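Local coordinates for protein Rho guanine nucleotide exchange factor 3 (Mus musculus, PDB 2Z0Q) that acts as a guanine nucleotide exchange factor for the small GTPases RhoA and RhoB, represented here by its DH-PH fragment, at residues D68-L73 with S106-Y111; E75-Q80 with P96-W101; I155-L160 with E197-T202. All coordinates share one frame; numbering follows the deposited sequence.

Contact 1 (D68-L73 with S106-Y111); sequences DSLIPL and SSYDSY
Within the helical bundle of the DH (RhoGEF) domain, helix 67-84 meets the N-terminal part of helix 107-125, and L70 touches Y108 and Y111 while L73 packs against S107 and Y108. The two short segments run nearly antiparallel at 157°, their axes 10.4 Å apart. L70 carries the contact with both branches. Its CD1 sits over the face of the Y111 ring, 3.8 Å from the ring centroid and 15° off the normal, a CH-pi contact. The same methyl lies above one face of Y108, toward the rim, and L70 CD2 lies 4.1 Å from Y108 CE1. With CG anti to the backbone N (chi1 -179°), Y111 turns its ring face to L70 CD1. L73 CD1 lies at the edge of the Y108 ring and 3.9 Å from S107 CB, which the short serine side chain lets it approach. Both phenol oxygens find partners beyond these segments: Y108 OH bonds H74 and Y111 OH the carbonyl of L153. At the wetter margin a water donates to S69 OG and, at 3.0 Å, to S107 O. P156 of helix 155-172 touches L70 and both tyrosines, so a third helix packs on the contact, as expected in the DH helical bundle.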
loop_
_atom_site.group_PDB
_atom_site.type_symbol
_atom_site.label_atom_id
_atom_site.label_comp_id
_atom_site.label_asym_id
_atom_site.label_seq_id
_atom_site.Cartn_x
_atom_site.Cartn_y
_atom_site.Cartn_z
ATOM N N ASP A 68 16.042 -5.778 -2.188
ATOM C CA ASP A 68 17.170 -6.658 -2.457
ATOM C C ASP A 68 17.389 -7.738 -1.415
ATOM O O ASP A 68 18.169 -8.657 -1.632
ATOM C CB ASP A 68 18.467 -5.852 -2.630
ATOM C CG ASP A 68 18.643 -5.348 -4.045
ATOM O OD1 ASP A 68 18.573 -6.185 -4.976
ATOM O OD2 ASP A 68 18.841 -4.120 -4.225
ATOM N N SER A 69 16.751 -7.636 -0.266
ATOM C CA SER A 69 16.918 -8.696 0.707
ATOM C C SER A 69 15.838 -9.761 0.424
ATOM O O SER A 69 15.982 -10.921 0.800
ATOM C CB SER A 69 16.786 -8.161 2.128
ATOM O OG SER A 69 15.450 -7.812 2.437
ATOM N N LEU A 70 14.773 -9.376 -0.274
ATOM C CA LEU A 70 13.699 -10.330 -0.565
ATOM C C LEU A 70 13.897 -11.191 -1.801
ATOM O O LEU A 70 13.369 -12.305 -1.882
ATOM C CB LEU A 70 12.383 -9.594 -0.706
ATOM C CG LEU A 70 12.017 -8.708 0.461
ATOM C CD1 LEU A 70 10.664 -8.078 0.174
ATOM C CD2 LEU A 70 11.976 -9.527 1.753
ATOM N N ILE A 71 14.634 -10.671 -2.780
ATOM C CA ILE A 71 14.861 -11.418 -4.002
ATOM C C ILE A 71 15.414 -12.815 -3.759
ATOM O O ILE A 71 14.917 -13.777 -4.336
ATOM C CB ILE A 71 15.763 -10.595 -4.985
ATOM C CG1 ILE A 71 14.991 -9.337 -5.402
ATOM C CG2 ILE A 71 16.141 -11.437 -6.198
ATOM C CD1 ILE A 71 15.773 -8.338 -6.300
ATOM N N PRO A 72 16.443 -12.959 -2.893
ATOM C CA PRO A 72 16.982 -14.303 -2.654
ATOM C C PRO A 72 15.958 -15.298 -2.092
ATOM O O PRO A 72 16.046 -16.488 -2.369
ATOM C CB PRO A 72 18.139 -14.058 -1.680
ATOM C CG PRO A 72 18.528 -12.631 -1.964
ATOM C CD PRO A 72 17.230 -11.933 -2.173
ATOM N N LEU A 73 14.996 -14.812 -1.317
ATOM C CA LEU A 73 13.974 -15.700 -0.725
ATOM C C LEU A 73 13.145 -16.426 -1.796
ATOM O O LEU A 73 12.848 -17.616 -1.692
ATOM C CB LEU A 73 12.995 -14.901 0.143
ATOM C CG LEU A 73 13.588 -13.913 1.135
ATOM C CD1 LEU A 73 12.475 -13.373 2.004
ATOM C CD2 LEU A 73 14.665 -14.595 1.941
ATOM N N SER A 106 9.952 -14.619 7.428
ATOM C CA SER A 106 10.079 -13.724 8.563
ATOM C C SER A 106 10.639 -12.359 8.068
ATOM O O SER A 106 10.362 -11.336 8.659
ATOM C CB SER A 106 11.011 -14.325 9.630
ATOM O OG SER A 106 12.316 -14.502 9.137
ATOM N N SER A 107 11.422 -12.361 6.996
ATOM C CA SER A 107 11.959 -11.097 6.459
ATOM C C SER A 107 10.862 -10.157 5.954
ATOM O O SER A 107 11.085 -8.940 5.836
ATOM C CB SER A 107 12.945 -11.373 5.336
ATOM O OG SER A 107 13.994 -12.195 5.792
ATOM N N TYR A 108 9.667 -10.680 5.658
ATOM C CA TYR A 108 8.597 -9.777 5.208
ATOM C C TYR A 108 8.140 -8.856 6.351
ATOM O O TYR A 108 7.584 -7.791 6.117
ATOM C CB TYR A 108 7.400 -10.557 4.655
ATOM C CG TYR A 108 7.508 -10.823 3.177
ATOM C CD1 TYR A 108 8.503 -11.641 2.657
ATOM C CD2 TYR A 108 6.655 -10.172 2.284
ATOM C CE1 TYR A 108 8.657 -11.812 1.243
ATOM C CE2 TYR A 108 6.794 -10.320 0.896
ATOM C CZ TYR A 108 7.789 -11.132 0.386
ATOM O OH TYR A 108 7.898 -11.228 -0.977
ATOM N N ASP A 109 8.376 -9.269 7.597
ATOM C CA ASP A 109 7.991 -8.453 8.733
ATOM C C ASP A 109 8.777 -7.136 8.691
ATOM O O ASP A 109 8.195 -6.050 8.747
ATOM C CB ASP A 109 8.299 -9.189 10.038
ATOM C CG ASP A 109 7.778 -8.472 11.248
ATOM O OD1 ASP A 109 6.645 -7.980 11.189
ATOM O OD2 ASP A 109 8.498 -8.419 12.273
ATOM N N SER A 110 10.096 -7.263 8.581
ATOM C CA SER A 110 11.008 -6.128 8.526
ATOM C C SER A 110 10.635 -5.240 7.340
ATOM O O SER A 110 10.486 -4.027 7.473
ATOM C CB SER A 110 12.436 -6.660 8.378
ATOM O OG SER A 110 13.401 -5.623 8.369
ATOM N N TYR A 111 10.458 -5.865 6.181
ATOM C CA TYR A 111 10.104 -5.143 4.969
ATOM C C TYR A 111 8.789 -4.375 5.060
ATOM O O TYR A 111 8.726 -3.176 4.763
ATOM C CB TYR A 111 10.016 -6.113 3.799
ATOM C CG TYR A 111 9.669 -5.419 2.517
ATOM C CD1 TYR A 111 10.581 -4.561 1.906
ATOM C CD2 TYR A 111 8.428 -5.588 1.933
ATOM C CE1 TYR A 111 10.251 -3.888 0.732
ATOM C CE2 TYR A 111 8.087 -4.916 0.752
ATOM C CZ TYR A 111 8.999 -4.076 0.164
ATOM O OH TYR A 111 8.672 -3.416 -1.008
HETATM O O HOH W 1 13.435 -7.342 4.915
#

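Contact 2 (E75-Q80 with P96-W101); sequences EELLSQ and PILVGW
The indole of W101 has L77 over one face and E76 CG at its edge, near the ring plane. L77 CB stands 3.6 Å from the centroid of the five-membered ring, 17° off its normal, in a CH-pi contact, while L77 CD2 lies over the six-membered ring, 4.0 Å from W101 CH2. With its CG anti to the backbone N (chi1 173°), L77 spreads both branches across the interface, and its CD1 turns to I97 CG2 at 3.8 Å. A leucine fits because its branches can serve an indole and an isoleucine together. W101 NE1 donates to the carbonyl of L73, one turn earlier on helix 67-84. Were the indole cut back to an alanine, that carbonyl would probably lose its donor and a gap would open against L77. Farther along, Q80 and I97 lie alongside one another, pointing opposite ways, and I97 CD1 comes within 3.3 Å of Q80 O. E76 OE2 accepts from Q80 NE2 through its anti lone pair, tilted 20° from the amide plane. A water bridges Q80 OE1 and I97 O, though its 2.5 Å to OE1 is doubtfully short. Packing and a bond together thus fix the indole end, whereas the Q80 end probably depends partly on water.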
loop_
_atom_site.group_PDB
_atom_site.type_symbol
_atom_site.label_atom_id
_atom_site.label_comp_id
_atom_site.label_asym_id
_atom_site.label_seq_id
_atom_site.Cartn_x
_atom_site.Cartn_y
_atom_site.Cartn_z
ATOM N N GLU A 75 14.067 -16.605 -5.069
ATOM C CA GLU A 75 14.934 -17.391 -5.918
ATOM C C GLU A 75 15.114 -18.751 -5.286
ATOM O O GLU A 75 15.174 -19.758 -5.994
ATOM C CB GLU A 75 16.310 -16.717 -6.105
ATOM C CG GLU A 75 16.244 -15.407 -6.879
ATOM C CD GLU A 75 17.611 -14.723 -7.001
ATOM O OE1 GLU A 75 18.214 -14.384 -5.959
ATOM O OE2 GLU A 75 18.068 -14.531 -8.151
ATOM N N GLU A 76 15.210 -18.790 -3.955
ATOM C CA GLU A 76 15.373 -20.064 -3.274
ATOM C C GLU A 76 14.129 -20.920 -3.473
ATOM O O GLU A 76 14.246 -22.105 -3.743
ATOM C CB GLU A 76 15.607 -19.876 -1.778
ATOM C CG GLU A 76 15.785 -21.186 -1.028
ATOM C CD GLU A 76 17.023 -21.930 -1.460
ATOM O OE1 GLU A 76 18.035 -21.265 -1.771
ATOM O OE2 GLU A 76 17.010 -23.174 -1.481
ATOM N N LEU A 77 12.943 -20.336 -3.347
ATOM C CA LEU A 77 11.750 -21.166 -3.524
ATOM C C LEU A 77 11.682 -21.667 -4.967
ATOM O O LEU A 77 11.440 -22.840 -5.229
ATOM C CB LEU A 77 10.481 -20.389 -3.166
ATOM C CG LEU A 77 9.206 -21.162 -3.500
ATOM C CD1 LEU A 77 9.179 -22.495 -2.778
ATOM C CD2 LEU A 77 8.005 -20.275 -3.179
ATOM N N LEU A 78 11.879 -20.769 -5.917
ATOM C CA LEU A 78 11.844 -21.163 -7.322
ATOM C C LEU A 78 12.829 -22.290 -7.637
ATOM O O LEU A 78 12.494 -23.249 -8.318
ATOM C CB LEU A 78 12.129 -19.944 -8.181
ATOM C CG LEU A 78 12.071 -20.131 -9.703
ATOM C CD1 LEU A 78 10.697 -20.622 -10.106
ATOM C CD2 LEU A 78 12.378 -18.792 -10.370
ATOM N N SER A 79 14.061 -22.156 -7.152
ATOM C CA SER A 79 15.083 -23.151 -7.390
ATOM C C SER A 79 14.643 -24.519 -6.885
ATOM O O SER A 79 14.831 -25.527 -7.562
ATOM C CB SER A 79 16.394 -22.721 -6.701
ATOM O OG SER A 79 17.366 -23.735 -6.827
ATOM N N GLN A 80 14.049 -24.557 -5.694
ATOM C CA GLN A 80 13.586 -25.813 -5.124
ATOM C C GLN A 80 12.415 -26.423 -5.905
ATOM O O GLN A 80 12.363 -27.645 -6.111
ATOM C CB GLN A 80 13.203 -25.612 -3.651
ATOM C CG GLN A 80 14.433 -25.488 -2.735
ATOM C CD GLN A 80 14.060 -25.335 -1.286
ATOM O OE1 GLN A 80 13.283 -26.124 -0.748
ATOM N NE2 GLN A 80 14.624 -24.325 -0.631
ATOM N N PRO A 96 6.406 -30.568 1.208
ATOM C CA PRO A 96 7.646 -30.493 1.998
ATOM C C PRO A 96 8.459 -29.248 1.695
ATOM O O PRO A 96 8.955 -28.571 2.596
ATOM C CB PRO A 96 8.366 -31.772 1.627
ATOM C CG PRO A 96 7.168 -32.762 1.468
ATOM C CD PRO A 96 6.198 -31.930 0.659
ATOM N N ILE A 97 8.579 -28.914 0.406
ATOM C CA ILE A 97 9.334 -27.723 0.040
ATOM C C ILE A 97 8.716 -26.440 0.621
ATOM O O ILE A 97 9.425 -25.575 1.134
ATOM C CB ILE A 97 9.407 -27.590 -1.510
ATOM C CG1 ILE A 97 10.409 -28.601 -2.074
ATOM C CG2 ILE A 97 9.799 -26.125 -1.891
ATOM C CD1 ILE A 97 10.448 -28.633 -3.628
ATOM N N LEU A 98 7.387 -26.297 0.511
ATOM C CA LEU A 98 6.731 -25.099 1.018
ATOM C C LEU A 98 6.876 -25.008 2.537
ATOM O O LEU A 98 7.243 -23.975 3.050
ATOM C CB LEU A 98 5.242 -25.092 0.631
ATOM C CG LEU A 98 5.090 -24.765 -0.864
ATOM C CD1 LEU A 98 3.712 -25.177 -1.360
ATOM C CD2 LEU A 98 5.332 -23.278 -1.069
ATOM N N VAL A 99 6.580 -26.096 3.228
ATOM C CA VAL A 99 6.710 -26.088 4.677
ATOM C C VAL A 99 8.146 -25.741 5.120
ATOM O O VAL A 99 8.342 -24.978 6.059
ATOM C CB VAL A 99 6.279 -27.427 5.253
ATOM C CG1 VAL A 99 6.634 -27.476 6.785
ATOM C CG2 VAL A 99 4.735 -27.561 5.087
ATOM N N GLY A 100 9.154 -26.272 4.430
ATOM C CA GLY A 100 10.521 -25.927 4.816
ATOM C C GLY A 100 10.950 -24.517 4.459
ATOM O O GLY A 100 11.844 -23.936 5.092
ATOM N N TRP A 101 10.342 -23.949 3.423
ATOM C CA TRP A 101 10.690 -22.603 2.984
ATOM C C TRP A 101 10.010 -21.490 3.773
ATOM O O TRP A 101 10.597 -20.450 3.995
ATOM C CB TRP A 101 10.352 -22.459 1.477
ATOM C CG TRP A 101 10.539 -21.083 0.902
ATOM C CD1 TRP A 101 11.720 -20.514 0.468
ATOM C CD2 TRP A 101 9.517 -20.101 0.672
ATOM N NE1 TRP A 101 11.482 -19.245 -0.007
ATOM C CE2 TRP A 101 10.145 -18.966 0.107
ATOM C CE3 TRP A 101 8.122 -20.075 0.884
ATOM C CZ2 TRP A 101 9.427 -17.802 -0.251
ATOM C CZ3 TRP A 101 7.402 -18.910 0.518
ATOM C CH2 TRP A 101 8.061 -17.799 -0.038
HETATM O O HOH W 2 12.064 -25.871 1.420
#

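Contact 3 (I155-L160 with E197-T202); sequences IPRSRL and EINTKT
Segments 155-160 and 197-202 run roughly antiparallel, at 139° with axes 12.4 Å apart, and R157 and I198 have the nearest CA atoms, a separation that long side chains must span. R157 does so with a chain extended from CG to NE, its CG anti to the backbone N, which carries the guanidinium to T202 and N199. R157 NH2 donates to T202 OG1 at 2.9 Å, with an N-H...O angle of 152° and the hydroxyl oxygen close to the guanidinium plane. NH1 adds a weak bond to the same oxygen at 3.3 Å. A second weak bond runs from NH2 to N199 OD1, also 2.9 Å long, where the amide plane is turned 27° from that of the guanidinium. T202 OG1 in turn donates at 2.7 Å, from above the carbonyl plane, to I198 O, which also accepts the backbone N of T202. Threonine suits the site, its hydroxyl accepting from the arginine while giving its proton to the helix backbone. Beside this polar group L160 CD2 meets I198 CD1 at 3.9 Å, and C112 of helix 107-125 touches I198 and R157. The arginine's charge is thus met here by neutral oxygens, and the bonds through T202 probably restrain the guanidinium's rotation.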
loop_
_atom_site.group_PDB
_atom_site.type_symbol
_atom_site.label_atom_id
_atom_site.label_comp_id
_atom_site.label_asym_id
_atom_site.label_seq_id
_atom_site.Cartn_x
_atom_site.Cartn_y
_atom_site.Cartn_z
ATOM N N ILE A 155 4.379 -4.820 -4.852
ATOM C CA ILE A 155 4.526 -6.198 -5.368
ATOM C C ILE A 155 4.775 -7.292 -4.307
ATOM O O ILE A 155 4.067 -8.314 -4.273
ATOM C CB ILE A 155 5.647 -6.293 -6.496
ATOM C CG1 ILE A 155 5.003 -6.110 -7.871
ATOM C CG2 ILE A 155 6.348 -7.649 -6.478
ATOM C CD1 ILE A 155 5.960 -6.369 -9.048
ATOM N N PRO A 156 5.749 -7.092 -3.407
ATOM C CA PRO A 156 5.979 -8.146 -2.405
ATOM C C PRO A 156 4.789 -8.387 -1.471
ATOM O O PRO A 156 4.399 -9.540 -1.225
ATOM C CB PRO A 156 7.224 -7.657 -1.650
ATOM C CG PRO A 156 7.890 -6.715 -2.666
ATOM C CD PRO A 156 6.731 -5.999 -3.267
ATOM N N ARG A 157 4.215 -7.317 -0.933
ATOM C CA ARG A 157 3.077 -7.524 -0.056
ATOM C C ARG A 157 1.947 -8.197 -0.830
ATOM O O ARG A 157 1.278 -9.070 -0.291
ATOM C CB ARG A 157 2.574 -6.205 0.512
ATOM C CG ARG A 157 1.598 -6.408 1.637
ATOM C CD ARG A 157 0.811 -5.132 1.916
ATOM N NE ARG A 157 0.229 -5.196 3.251
ATOM C CZ ARG A 157 0.923 -5.011 4.378
ATOM N NH1 ARG A 157 2.226 -4.737 4.327
ATOM N NH2 ARG A 157 0.316 -5.123 5.558
ATOM N N SER A 158 1.724 -7.791 -2.077
ATOM C CA SER A 158 0.643 -8.412 -2.860
ATOM C C SER A 158 0.882 -9.892 -3.039
ATOM O O SER A 158 -0.062 -10.697 -3.028
ATOM C CB SER A 158 0.500 -7.744 -4.234
ATOM O OG SER A 158 0.088 -6.403 -4.082
ATOM N N ARG A 159 2.151 -10.263 -3.223
ATOM C CA ARG A 159 2.442 -11.670 -3.380
ATOM C C ARG A 159 2.160 -12.399 -2.053
ATOM O O ARG A 159 1.539 -13.439 -2.048
ATOM C CB ARG A 159 3.904 -11.883 -3.807
ATOM C CG ARG A 159 4.298 -13.359 -3.891
ATOM C CD ARG A 159 3.847 -13.943 -5.200
ATOM N NE ARG A 159 4.330 -15.297 -5.447
ATOM C CZ ARG A 159 3.799 -16.091 -6.366
ATOM N NH1 ARG A 159 2.787 -15.638 -7.124
ATOM N NH2 ARG A 159 4.199 -17.350 -6.454
ATOM N N LEU A 160 2.625 -11.850 -0.935
ATOM C CA LEU A 160 2.405 -12.510 0.351
ATOM C C LEU A 160 0.919 -12.786 0.591
ATOM O O LEU A 160 0.530 -13.872 0.984
ATOM C CB LEU A 160 2.950 -11.648 1.488
ATOM C CG LEU A 160 2.755 -12.255 2.860
ATOM C CD1 LEU A 160 3.783 -13.360 3.086
ATOM C CD2 LEU A 160 2.925 -11.133 3.897
ATOM N N GLU A 197 -0.841 -11.067 11.025
ATOM C CA GLU A 197 0.019 -10.355 11.953
ATOM C C GLU A 197 0.714 -9.167 11.278
ATOM O O GLU A 197 0.783 -8.068 11.846
ATOM C CB GLU A 197 1.083 -11.291 12.535
ATOM C CG GLU A 197 1.947 -10.647 13.600
ATOM C CD GLU A 197 1.114 -10.033 14.724
ATOM O OE1 GLU A 197 0.082 -10.621 15.121
ATOM O OE2 GLU A 197 1.487 -8.952 15.216
ATOM N N ILE A 198 1.228 -9.383 10.074
ATOM C CA ILE A 198 1.909 -8.306 9.362
ATOM C C ILE A 198 0.902 -7.205 9.026
ATOM O O ILE A 198 1.229 -6.026 9.099
ATOM C CB ILE A 198 2.595 -8.832 8.072
ATOM C CG1 ILE A 198 3.865 -9.608 8.473
ATOM C CG2 ILE A 198 2.828 -7.678 7.077
ATOM C CD1 ILE A 198 4.598 -10.193 7.315
ATOM N N ASN A 199 -0.332 -7.566 8.681
ATOM C CA ASN A 199 -1.336 -6.529 8.370
ATOM C C ASN A 199 -1.661 -5.696 9.614
ATOM O O ASN A 199 -1.868 -4.478 9.535
ATOM C CB ASN A 199 -2.644 -7.141 7.829
ATOM C CG ASN A 199 -2.516 -7.613 6.403
ATOM O OD1 ASN A 199 -1.577 -7.250 5.699
ATOM N ND2 ASN A 199 -3.464 -8.428 5.963
ATOM N N THR A 200 -1.738 -6.361 10.766
ATOM C CA THR A 200 -2.035 -5.659 12.004
ATOM C C THR A 200 -0.910 -4.697 12.361
ATOM O O THR A 200 -1.160 -3.548 12.704
ATOM C CB THR A 200 -2.275 -6.646 13.145
ATOM O OG1 THR A 200 -3.493 -7.348 12.874
ATOM C CG2 THR A 200 -2.427 -5.906 14.500
ATOM N N LYS A 201 0.331 -5.155 12.260
ATOM C CA LYS A 201 1.481 -4.318 12.593
ATOM C C LYS A 201 1.645 -3.158 11.612
ATOM O O LYS A 201 2.062 -2.062 12.003
ATOM C CB LYS A 201 2.767 -5.138 12.558
ATOM C CG LYS A 201 2.905 -6.143 13.642
ATOM C CD LYS A 201 4.238 -6.839 13.486
ATOM C CE LYS A 201 4.363 -8.055 14.367
ATOM N NZ LYS A 201 5.661 -8.725 14.087
ATOM N N THR A 202 1.370 -3.421 10.343
ATOM C CA THR A 202 1.471 -2.405 9.300
ATOM C C THR A 202 0.482 -1.271 9.610
ATOM O O THR A 202 0.812 -0.087 9.483
ATOM C CB THR A 202 1.130 -2.994 7.903
ATOM O OG1 THR A 202 2.116 -3.966 7.539
ATOM C CG2 THR A 202 1.114 -1.880 6.837
#

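All three contacts lie in the DH domain; contacts 1 and 2 join nearly antiparallel helices, while contact 3 crosses more obliquely. Contact 1 is the buried one; contacts 2 and 3 are only partly buried. Contacts 1 and 2 share helix 67-84, and contact 2 is nested within the chain loop closed by contact 1, with the tryptophan's bond tying them directly. Contact 3 comes later in the chain but meets contact 1 through the proline of helix 155-172 and the salt bridge of D109 with K201. Contacts 2 and 3 do not touch, their centres about 20 Å apart. Chemistry follows place: apolar and aromatic packing at contact 1, a tryptophan-leucine patch with a polar margin at contact 2, direct side-chain hydrogen bonds at contact 3.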